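Local coordinates for protein aspartate aminotransferase, cytoplasmic (Schizosaccharomyces pombe 972h-, PDB 6JPK) that catalyses the pyridoxal 5'-phosphate-dependent transfer of an amino group between L-aspartate and 2-oxoglutarate, giving oxaloacetate and L-glutamate, and works as a homodimer, at residues Phe79-Ala82 / Ala83-Leu87; Ser117-Glu120 / Thr121-Lys125; Gln251-Ala254 / Lys255-Leu259; Lys279-Ser282 / Gln283-Val287. The protein carries 1 engineered substitution. One frame throughout, in Å; residues are numbered along the deposited sequence.

Contact 1: Phe79-Ala82 / Ala83-Leu87; sequences FTKA and AAEVL
Ala-83 N, Ala-84 N, Glu-85 N and Val-86 N each donate to the carbonyl oxygen four residues back, from Phe-79 O to Ala-82 O, so Phe-79 to Leu-87 forms most of the short helix 77-87. Within the fold of class I aminotransferases the helix packs beside the large mixed sheet. The first rung is the shortest, 2.8 Å from Ala-83 N to Phe-79 O.

On the inward side, Phe-79 sends CG anti to its own nitrogen (chi1 167°), which brings the ring forward along the helix. Ala-83 CB then sits over one ring face, displaced toward the rim, 4.2 Å from Phe-79 CZ. The same ring reaches Ala-300 and Ala-303 of helix 297-308, while Ala-84 rests on Ser-102 and His-268 of two strands.

The outer side is polar. Lys-81 is fully extended, and the carboxylate of Glu-85 lies across its aliphatic part rather than at its ammonium. Attraction between the charges is probably modest, since Lys-81 NZ and Glu-85 OE1 remain 4.3 Å apart, too far for a salt bridge; the nearer approach is carbon to oxygen, Lys-81 CE to Glu-85 OE1 at 3.5 Å.

Contact 2: Ser117-Glu120 / Thr121-Lys125; sequences SFIE and TFYVK
Phe-118 and Phe-122, one turn apart on helix 107-127, form the tight side of this contact. Their ring planes differ by only 26°, yet the rings are slid so far past one another that they barely overlap, with centroids 4.9 Å apart. The closest atoms are Phe-118 CE1 and Phe-122 CD2, at 3.4 Å. Phe-122 CB adds a CH-pi contact over the face of the Phe-118 ring. Next to this pair, Ile-119 CG2 lies against Tyr-123 CB, the two side chains running in the same direction, and Tyr-123 OH is held by Gly-180 O.

The backbone widens here. Ile-119 O accepts from both Tyr-123 N and Val-124 N, the first bond markedly bent (131°) and the second straighter, and Lys-125 N then bonds to Glu-120 O, five residues back.

The solvent side is looser and polar. Glu-120 bends at its second torsion (chi2 -80°), which brings its carboxylate within reach of Lys-125 in the next turn. Its OE1 receives Lys-125 NZ at 2.8 Å on the syn lone pair, a salt bridge that joins residues five apart. A water donates to Ser-117 O and Glu-120 OE2 and accepts from Thr-121 OG1; a second water donates to Thr-121 OG1.

The aromatic side faces helix 274-289 and the second subunit, where the ring of Phe-118 meets that of Phe-6 of the other chain. The wider turn with its i to i+5 bonds is a pi-type bulge in an otherwise alpha-helical segment at the dimer interface.

Contact 3: Gln251-Ala254 / Lys255-Leu259; sequences QSFA and KNMGL. With PO4 (phosphate ion), chain C.
Lys-255 follows directly on Ala-254 in the turn that leaves strand 247-252, and by similarity it is the lysine that carries pyridoxal phosphate, here unattached. Just before it, Ser-252 OG accepts from Ala-254 N in an ST turn and donates to the phosphate ion, reaching its O2 at 2.6 Å. Ser-107, Gly-108, Thr-109, Arg-263 and Tyr-70 of the second subunit also bind this ion, which is consistent with a site for the cofactor phosphate.

The Lys-255 chain bends at chi2 and chi4, and its NZ makes a weak hydrogen bond to Tyr-70 OH of the second subunit. A water links its backbone N to Ser-252 OG.

At Asn-256 the side chain turns back over the preceding residues. CG lies between the backbone N and carbonyl carbon (chi1 63°), which places OD1 only 3.1 Å from Phe-253 CA, while ND2 is bonded to Gln-223 O. Another water bridges Asn-256 N and Ser-252 O.

Met-257 closes the turn with a hydrogen bond from its N to Phe-253 O at 3.2 Å, the donor standing above the carbonyl plane. Its extended side chain runs beside Phe-253 in a Met-aromatic contact, SD approaching the ring obliquely, 4.9 Å from the centroid.

Gly-258, at positive phi, turns the chain so that its CA passes 3.1 Å from Ala-254 O, and Leu-259 CD1 touches Phe-253 CB only loosely, at 4.5 Å.

Around this turn, Met-257 packs on helix 297-308 and on Trp-316 of helix 310-340, Phe-253 touches Ala-83 of helix 77-87, and Gln-251 and Phe-253 bond through their backbones to strand 264-270.

Contact 4: Lys279-Ser282 / Gln283-Val287; sequences KVLS and QLCIV
Val-280 and Leu-284 lie side by side on helix 274-289 of the aminotransferase fold, pointing the same way one turn apart. CG1 of the valine is anti to its backbone nitrogen (chi1 167°), and this methyl meets Leu-284 CD1 at 3.8 Å. Both side chains lean onto Phe-118 of helix 107-127, so the pair forms an apolar patch between the two helices. Their backbones are joined by the hydrogen bond from Leu-284 N to Val-280 O, at 2.9 Å.

A second pair stands round the helix from the first. Leu-281 CD1 and Cys-285 SG are only loosely in touch at 4.4 Å, and both side chains rest on Met-103 of strand 100-106.

The face turned to the other subunit is largely polar. Gln-283 bends at chi2, and its NE2 bonds to Glu-10 O of the second subunit, as Lys-279 NZ does to Ala-7 O there. Lys-279 O has two donors within the helix, a weak one from Gln-283 N at 3.3 Å and a shorter one from the Ser-282 hydroxyl. With chi1 near 70°, Ser-282 turns its OG back toward the preceding turn, where it lies 2.7 Å from Lys-279 O and also bonds to Ala-12 N of the second subunit.

From the N terminus the four contacts follow in series, none nesting or crossing, and each joins adjoining segments rather than closing a long loop. Contact 1 comes first and takes up most of helix 77-87, and contact 2 follows on helix 107-127. Contact 3 is at the exit of strand 247-252, and contact 4 lies on helix 274-289. Two touching pairs emerge. Contacts 1 and 3 meet where Gln-251 NE2 probably bonds to Ala-83 O and Phe-79 packs on Phe-253, tying a helix to the cofactor-lysine turn. Contacts 2 and 4, with centres about 12 Å apart, join two helices that both face the second subunit.

Contact 1: Phe79-Ala82 / Ala83-Leu87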
loop_
_atom_site.group_PDB
_atom_site.type_symbol
_atom_site.label_atom_id
_atom_site.label_comp_id
_atom_site.label_asym_id
_atom_site.label_seq_id
_atom_site.Cartn_x
_atom_site.Cartn_y
_atom_site.Cartn_z
ATOM N N PHE A 79 0.152 13.446 -10.730
ATOM C CA PHE A 79 0.929 13.387 -9.497
ATOM C C PHE A 79 2.363 12.935 -9.759
ATOM O O PHE A 79 3.310 13.599 -9.326
ATOM C CB PHE A 79 0.275 12.459 -8.473
ATOM C CG PHE A 79 1.186 12.122 -7.307
ATOM C CD1 PHE A 79 1.429 13.056 -6.305
ATOM C CD2 PHE A 79 1.815 10.880 -7.230
ATOM C CE1 PHE A 79 2.273 12.753 -5.239
ATOM C CE2 PHE A 79 2.657 10.561 -6.157
ATOM C CZ PHE A 79 2.886 11.498 -5.167
ATOM N N THR A 80 2.554 11.796 -10.443
ATOM C CA THR A 80 3.919 11.297 -10.601
ATOM C C THR A 80 4.771 12.296 -11.371
ATOM O O THR A 80 5.954 12.483 -11.057
ATOM C CB THR A 80 3.949 9.929 -11.293
ATOM O OG1 THR A 80 3.375 10.039 -12.600
ATOM C CG2 THR A 80 3.202 8.854 -10.470
ATOM N N LYS A 81 4.188 12.970 -12.368
ATOM C CA LYS A 81 4.975 13.959 -13.100
ATOM C C LYS A 81 5.335 15.142 -12.205
ATOM O O LYS A 81 6.490 15.578 -12.177
ATOM C CB LYS A 81 4.227 14.435 -14.346
ATOM C CG LYS A 81 5.066 15.366 -15.246
ATOM C CD LYS A 81 4.249 15.891 -16.418
ATOM C CE LYS A 81 5.057 16.832 -17.305
ATOM N NZ LYS A 81 4.169 17.551 -18.271
ATOM N N ALA A 82 4.355 15.677 -11.463
ATOM C CA ALA A 82 4.609 16.826 -10.590
ATOM C C ALA A 82 5.562 16.476 -9.448
ATOM O O ALA A 82 6.368 17.316 -9.025
ATOM C CB ALA A 82 3.291 17.350 -10.021
ATOM N N ALA A 83 5.470 15.252 -8.918
ATOM C CA ALA A 83 6.362 14.847 -7.836
ATOM C C ALA A 83 7.817 14.850 -8.291
ATOM O O ALA A 83 8.713 15.262 -7.541
ATOM C CB ALA A 83 5.971 13.459 -7.328
ATOM N N ALA A 84 8.067 14.383 -9.519
ATOM C CA ALA A 84 9.410 14.433 -10.087
ATOM C C ALA A 84 9.849 15.870 -10.350
ATOM O O ALA A 84 11.016 16.223 -10.127
ATOM C CB ALA A 84 9.455 13.619 -11.379
ATOM N N GLU A 85 8.943 16.707 -10.858
ATOM C CA GLU A 85 9.321 18.080 -11.173
ATOM C C GLU A 85 9.779 18.836 -9.928
ATOM O O GLU A 85 10.757 19.593 -9.982
ATOM C CB GLU A 85 8.157 18.811 -11.856
ATOM C CG GLU A 85 7.903 18.303 -13.269
ATOM C CD GLU A 85 6.680 18.918 -13.947
ATOM O OE1 GLU A 85 6.728 19.109 -15.185
ATOM O OE2 GLU A 85 5.671 19.198 -13.258
ATOM N N VAL A 86 9.101 18.636 -8.790
ATOM C CA VAL A 86 9.468 19.425 -7.612
ATOM C C VAL A 86 10.825 18.974 -7.055
ATOM O O VAL A 86 11.542 19.776 -6.439
ATOM C CB VAL A 86 8.352 19.382 -6.546
ATOM C CG1 VAL A 86 8.264 18.011 -5.885
ATOM C CG2 VAL A 86 8.562 20.491 -5.480
ATOM N N LEU A 87 11.219 17.710 -7.298
ATOM C CA LEU A 87 12.552 17.234 -6.909
ATOM C C LEU A 87 13.648 17.858 -7.756
ATOM O O LEU A 87 14.758 18.091 -7.267
ATOM C CB LEU A 87 12.650 15.713 -7.056
ATOM C CG LEU A 87 11.882 14.826 -6.086
ATOM C CD1 LEU A 87 12.071 13.358 -6.458
ATOM C CD2 LEU A 87 12.333 15.104 -4.649
#

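Contact 2: Ser117-Glu120 / Thr121-Lys125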
loop_
_atom_site.group_PDB
_atom_site.type_symbol
_atom_site.label_atom_id
_atom_site.label_comp_id
_atom_site.label_asym_id
_atom_site.label_seq_id
_atom_site.Cartn_x
_atom_site.Cartn_y
_atom_site.Cartn_z
ATOM N N SER A 117 13.165 -4.026 -3.977
ATOM C CA SER A 117 12.745 -5.212 -4.725
ATOM C C SER A 117 13.347 -5.211 -6.122
ATOM O O SER A 117 13.929 -6.210 -6.562
ATOM C CB SER A 117 11.221 -5.290 -4.826
ATOM O OG SER A 117 10.619 -5.315 -3.552
ATOM N N PHE A 118 13.224 -4.090 -6.833
ATOM C CA PHE A 118 13.809 -4.012 -8.165
ATOM C C PHE A 118 15.321 -4.234 -8.120
ATOM O O PHE A 118 15.873 -5.024 -8.898
ATOM C CB PHE A 118 13.500 -2.664 -8.823
ATOM C CG PHE A 118 14.177 -2.512 -10.148
ATOM C CD1 PHE A 118 13.629 -3.079 -11.279
ATOM C CD2 PHE A 118 15.406 -1.881 -10.246
ATOM C CE1 PHE A 118 14.270 -2.985 -12.505
ATOM C CE2 PHE A 118 16.049 -1.787 -11.448
ATOM C CZ PHE A 118 15.477 -2.347 -12.593
ATOM N N ILE A 119 16.012 -3.530 -7.222
ATOM C CA ILE A 119 17.473 -3.611 -7.188
ATOM C C ILE A 119 17.933 -5.017 -6.800
ATOM O O ILE A 119 18.931 -5.521 -7.329
ATOM C CB ILE A 119 18.042 -2.529 -6.251
ATOM C CG1 ILE A 119 17.857 -1.142 -6.894
ATOM C CG2 ILE A 119 19.526 -2.773 -5.965
ATOM C CD1 ILE A 119 17.985 0.034 -5.913
ATOM N N GLU A 120 17.215 -5.676 -5.886
ATOM C CA GLU A 120 17.580 -7.042 -5.514
ATOM C C GLU A 120 17.495 -7.981 -6.717
ATOM O O GLU A 120 18.435 -8.731 -6.999
ATOM C CB GLU A 120 16.691 -7.539 -4.368
ATOM C CG GLU A 120 17.125 -8.893 -3.790
ATOM C CD GLU A 120 16.675 -10.085 -4.626
ATOM O OE1 GLU A 120 17.426 -11.080 -4.680
ATOM O OE2 GLU A 120 15.588 -10.034 -5.239
ATOM N N THR A 121 16.377 -7.942 -7.447
ATOM C CA THR A 121 16.182 -8.863 -8.568
ATOM C C THR A 121 17.132 -8.564 -9.725
ATOM O O THR A 121 17.727 -9.484 -10.298
ATOM C CB THR A 121 14.723 -8.796 -9.046
ATOM O OG1 THR A 121 13.867 -9.265 -8.008
ATOM C CG2 THR A 121 14.504 -9.638 -10.308
ATOM N N PHE A 122 17.294 -7.295 -10.092
ATOM C CA PHE A 122 17.971 -6.951 -11.337
ATOM C C PHE A 122 19.396 -6.455 -11.146
ATOM O O PHE A 122 20.079 -6.181 -12.137
ATOM C CB PHE A 122 17.136 -5.916 -12.104
ATOM C CG PHE A 122 15.836 -6.479 -12.623
ATOM C CD1 PHE A 122 15.815 -7.238 -13.789
ATOM C CD2 PHE A 122 14.655 -6.301 -11.920
ATOM C CE1 PHE A 122 14.624 -7.783 -14.269
ATOM C CE2 PHE A 122 13.457 -6.847 -12.395
ATOM C CZ PHE A 122 13.451 -7.587 -13.574
ATOM N N TYR A 123 19.873 -6.360 -9.906
ATOM C CA TYR A 123 21.251 -5.951 -9.671
ATOM C C TYR A 123 21.968 -6.903 -8.715
ATOM O O TYR A 123 23.013 -7.466 -9.070
ATOM C CB TYR A 123 21.295 -4.520 -9.126
ATOM C CG TYR A 123 22.694 -3.962 -8.984
ATOM C CD1 TYR A 123 23.450 -3.634 -10.111
ATOM C CD2 TYR A 123 23.257 -3.747 -7.725
ATOM C CE1 TYR A 123 24.715 -3.114 -9.992
ATOM C CE2 TYR A 123 24.520 -3.217 -7.597
ATOM C CZ TYR A 123 25.250 -2.909 -8.729
ATOM O OH TYR A 123 26.518 -2.392 -8.619
ATOM N N VAL A 124 21.408 -7.094 -7.513
ATOM C CA VAL A 124 22.084 -7.889 -6.488
ATOM C C VAL A 124 22.262 -9.334 -6.945
ATOM O O VAL A 124 23.333 -9.924 -6.765
ATOM C CB VAL A 124 21.323 -7.812 -5.148
ATOM C CG1 VAL A 124 21.926 -8.806 -4.130
ATOM C CG2 VAL A 124 21.351 -6.382 -4.592
ATOM N N LYS A 125 21.220 -9.918 -7.553
ATOM C CA LYS A 125 21.251 -11.310 -8.012
ATOM C C LYS A 125 22.546 -11.686 -8.726
ATOM O O LYS A 125 23.121 -12.749 -8.475
ATOM C CB LYS A 125 20.067 -11.560 -8.946
ATOM C CG LYS A 125 19.199 -12.741 -8.592
ATOM C CD LYS A 125 18.332 -12.456 -7.385
ATOM C CE LYS A 125 17.053 -13.286 -7.415
ATOM N NZ LYS A 125 16.376 -13.298 -6.088
HETATM O O HOH W 1 11.434 -7.933 -7.952
HETATM O O HOH W 2 13.167 -8.758 -4.968
#

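Contact 3: Gln251-Ala254 / Lys255-Leu259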
loop_
_atom_site.group_PDB
_atom_site.type_symbol
_atom_site.label_atom_id
_atom_site.label_comp_id
_atom_site.label_asym_id
_atom_site.label_seq_id
_atom_site.Cartn_x
_atom_site.Cartn_y
_atom_site.Cartn_z
ATOM N N GLN A 251 10.713 9.089 -2.428
ATOM C CA GLN A 251 10.180 10.393 -2.054
ATOM C C GLN A 251 8.903 10.209 -1.257
ATOM O O GLN A 251 8.038 9.420 -1.645
ATOM C CB GLN A 251 9.912 11.231 -3.304
ATOM C CG GLN A 251 9.187 12.547 -3.107
ATOM C CD GLN A 251 8.845 13.180 -4.459
ATOM O OE1 GLN A 251 8.562 12.463 -5.423
ATOM N NE2 GLN A 251 8.911 14.507 -4.545
ATOM N N SER A 252 8.791 10.923 -0.143
ATOM C CA SER A 252 7.604 10.892 0.694
ATOM C C SER A 252 7.019 12.291 0.811
ATOM O O SER A 252 7.759 13.273 0.944
ATOM C CB SER A 252 7.930 10.350 2.104
ATOM O OG SER A 252 6.830 10.499 2.981
ATOM N N PHE A 253 5.688 12.375 0.780
ATOM C CA PHE A 253 4.984 13.609 1.094
ATOM C C PHE A 253 4.330 13.548 2.468
ATOM O O PHE A 253 3.502 14.407 2.793
ATOM C CB PHE A 253 3.942 13.928 0.015
ATOM C CG PHE A 253 4.552 14.266 -1.316
ATOM C CD1 PHE A 253 4.876 13.264 -2.220
ATOM C CD2 PHE A 253 4.829 15.577 -1.649
ATOM C CE1 PHE A 253 5.452 13.566 -3.447
ATOM C CE2 PHE A 253 5.405 15.882 -2.866
ATOM C CZ PHE A 253 5.721 14.875 -3.764
ATOM N N ALA A 254 4.697 12.547 3.276
ATOM C CA ALA A 254 4.074 12.363 4.582
ATOM C C ALA A 254 4.269 13.590 5.464
ATOM O O ALA A 254 3.319 14.077 6.089
ATOM C CB ALA A 254 4.650 11.116 5.260
ATOM N N LYS A 255 5.502 14.092 5.550
ATOM C CA LYS A 255 5.777 15.229 6.420
ATOM C C LYS A 255 5.621 16.576 5.706
ATOM O O LYS A 255 5.055 17.509 6.282
ATOM C CB LYS A 255 7.183 15.107 7.018
ATOM C CG LYS A 255 7.568 13.669 7.475
ATOM C CD LYS A 255 7.268 13.400 8.924
ATOM C CE LYS A 255 8.040 12.183 9.477
ATOM N NZ LYS A 255 7.595 10.832 8.993
ATOM N N ASN A 256 6.106 16.723 4.462
ATOM C CA ASN A 256 6.062 18.067 3.882
ATOM C C ASN A 256 4.650 18.488 3.471
ATOM O O ASN A 256 4.378 19.692 3.373
ATOM C CB ASN A 256 7.057 18.213 2.720
ATOM C CG ASN A 256 6.768 17.301 1.548
ATOM O OD1 ASN A 256 5.773 16.577 1.520
ATOM N ND2 ASN A 256 7.651 17.350 0.546
ATOM N N MET A 257 3.729 17.547 3.286
ATOM C CA MET A 257 2.328 17.912 3.107
ATOM C C MET A 257 1.446 17.414 4.246
ATOM O O MET A 257 0.216 17.577 4.186
ATOM C CB MET A 257 1.802 17.400 1.770
ATOM C CG MET A 257 2.400 18.115 0.569
ATOM S SD MET A 257 1.590 17.574 -0.941
ATOM C CE MET A 257 2.431 18.635 -2.156
ATOM N N GLY A 258 2.039 16.827 5.285
ATOM C CA GLY A 258 1.250 16.335 6.402
ATOM C C GLY A 258 0.280 15.241 6.019
ATOM O O GLY A 258 -0.753 15.083 6.671
ATOM N N LEU A 259 0.576 14.490 4.961
ATOM C CA LEU A 259 -0.337 13.472 4.458
ATOM C C LEU A 259 -0.132 12.100 5.103
ATOM O O LEU A 259 -0.851 11.164 4.748
ATOM C CB LEU A 259 -0.198 13.361 2.930
ATOM C CG LEU A 259 -0.802 14.531 2.136
ATOM C CD1 LEU A 259 -0.441 14.432 0.651
ATOM C CD2 LEU A 259 -2.316 14.540 2.309
HETATM P P PO4 C . 6.566 7.176 5.124
HETATM O O1 PO4 C . 6.479 5.708 4.757
HETATM O O2 PO4 C . 6.429 8.061 3.906
HETATM O O3 PO4 C . 5.461 7.468 6.118
HETATM O O4 PO4 C . 7.887 7.514 5.772
HETATM O O HOH W 3 7.790 14.860 3.305
HETATM O O HOH W 4 7.977 12.043 4.917
#

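Contact 4: Lys279-Ser282 / Gln283-Val287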
loop_
_atom_site.group_PDB
_atom_site.type_symbol
_atom_site.label_atom_id
_atom_site.label_comp_id
_atom_site.label_asym_id
_atom_site.label_seq_id
_atom_site.Cartn_x
_atom_site.Cartn_y
_atom_site.Cartn_z
ATOM N N LYS A 279 12.298 0.260 -19.929
ATOM C CA LYS A 279 12.564 -1.112 -19.487
ATOM C C LYS A 279 12.357 -1.245 -17.980
ATOM O O LYS A 279 11.647 -2.147 -17.510
ATOM C CB LYS A 279 13.985 -1.520 -19.881
ATOM C CG LYS A 279 14.186 -1.652 -21.384
ATOM C CD LYS A 279 15.662 -1.753 -21.751
ATOM C CE LYS A 279 15.845 -2.086 -23.230
ATOM N NZ LYS A 279 17.260 -1.884 -23.689
ATOM N N VAL A 280 12.952 -0.328 -17.213
ATOM C CA VAL A 280 12.859 -0.364 -15.759
ATOM C C VAL A 280 11.416 -0.142 -15.315
ATOM O O VAL A 280 10.898 -0.853 -14.444
ATOM C CB VAL A 280 13.817 0.681 -15.150
ATOM C CG1 VAL A 280 13.534 0.912 -13.663
ATOM C CG2 VAL A 280 15.259 0.274 -15.380
ATOM N N LEU A 281 10.748 0.858 -15.903
ATOM C CA LEU A 281 9.360 1.134 -15.534
ATOM C C LEU A 281 8.484 -0.103 -15.706
ATOM O O LEU A 281 7.683 -0.427 -14.826
ATOM C CB LEU A 281 8.811 2.300 -16.358
ATOM C CG LEU A 281 7.371 2.711 -16.048
ATOM C CD1 LEU A 281 7.225 3.190 -14.610
ATOM C CD2 LEU A 281 6.927 3.788 -17.028
ATOM N N SER A 282 8.646 -0.832 -16.818
ATOM C CA SER A 282 7.817 -2.012 -17.052
ATOM C C SER A 282 8.019 -3.063 -15.963
ATOM O O SER A 282 7.064 -3.744 -15.557
ATOM C CB SER A 282 8.111 -2.602 -18.439
ATOM O OG SER A 282 9.397 -3.211 -18.502
ATOM N N GLN A 283 9.258 -3.216 -15.478
ATOM C CA GLN A 283 9.524 -4.184 -14.420
ATOM C C GLN A 283 9.023 -3.709 -13.064
ATOM O O GLN A 283 8.603 -4.534 -12.240
ATOM C CB GLN A 283 11.024 -4.480 -14.344
ATOM C CG GLN A 283 11.558 -5.151 -15.584
ATOM C CD GLN A 283 10.909 -6.498 -15.829
ATOM O OE1 GLN A 283 10.372 -7.123 -14.904
ATOM N NE2 GLN A 283 10.944 -6.950 -17.078
ATOM N N LEU A 284 9.093 -2.399 -12.805
ATOM C CA LEU A 284 8.543 -1.853 -11.568
ATOM C C LEU A 284 7.038 -2.070 -11.496
ATOM O O LEU A 284 6.491 -2.282 -10.410
ATOM C CB LEU A 284 8.866 -0.358 -11.465
ATOM C CG LEU A 284 10.339 0.019 -11.269
ATOM C CD1 LEU A 284 10.502 1.508 -11.454
ATOM C CD2 LEU A 284 10.812 -0.395 -9.868
ATOM N N CYS A 285 6.358 -2.007 -12.645
ATOM C CA CYS A 285 4.921 -2.256 -12.695
ATOM C C CYS A 285 4.588 -3.698 -12.339
ATOM O O CYS A 285 3.530 -3.959 -11.752
ATOM C CB CYS A 285 4.372 -1.918 -14.087
ATOM S SG CYS A 285 4.276 -0.121 -14.391
ATOM N N ILE A 286 5.468 -4.640 -12.685
ATOM C CA ILE A 286 5.258 -6.036 -12.299
ATOM C C ILE A 286 5.294 -6.182 -10.782
ATOM O O ILE A 286 4.427 -6.832 -10.184
ATOM C CB ILE A 286 6.296 -6.943 -12.980
ATOM C CG1 ILE A 286 6.048 -6.974 -14.490
ATOM C CG2 ILE A 286 6.256 -8.353 -12.372
ATOM C CD1 ILE A 286 7.069 -7.790 -15.240
ATOM N N VAL A 287 6.289 -5.570 -10.132
ATOM C CA VAL A 287 6.337 -5.604 -8.670
ATOM C C VAL A 287 5.072 -4.987 -8.077
ATOM O O VAL A 287 4.414 -5.584 -7.217
ATOM C CB VAL A 287 7.607 -4.900 -8.158
ATOM C CG1 VAL A 287 7.573 -4.803 -6.626
ATOM C CG2 VAL A 287 8.846 -5.658 -8.621
#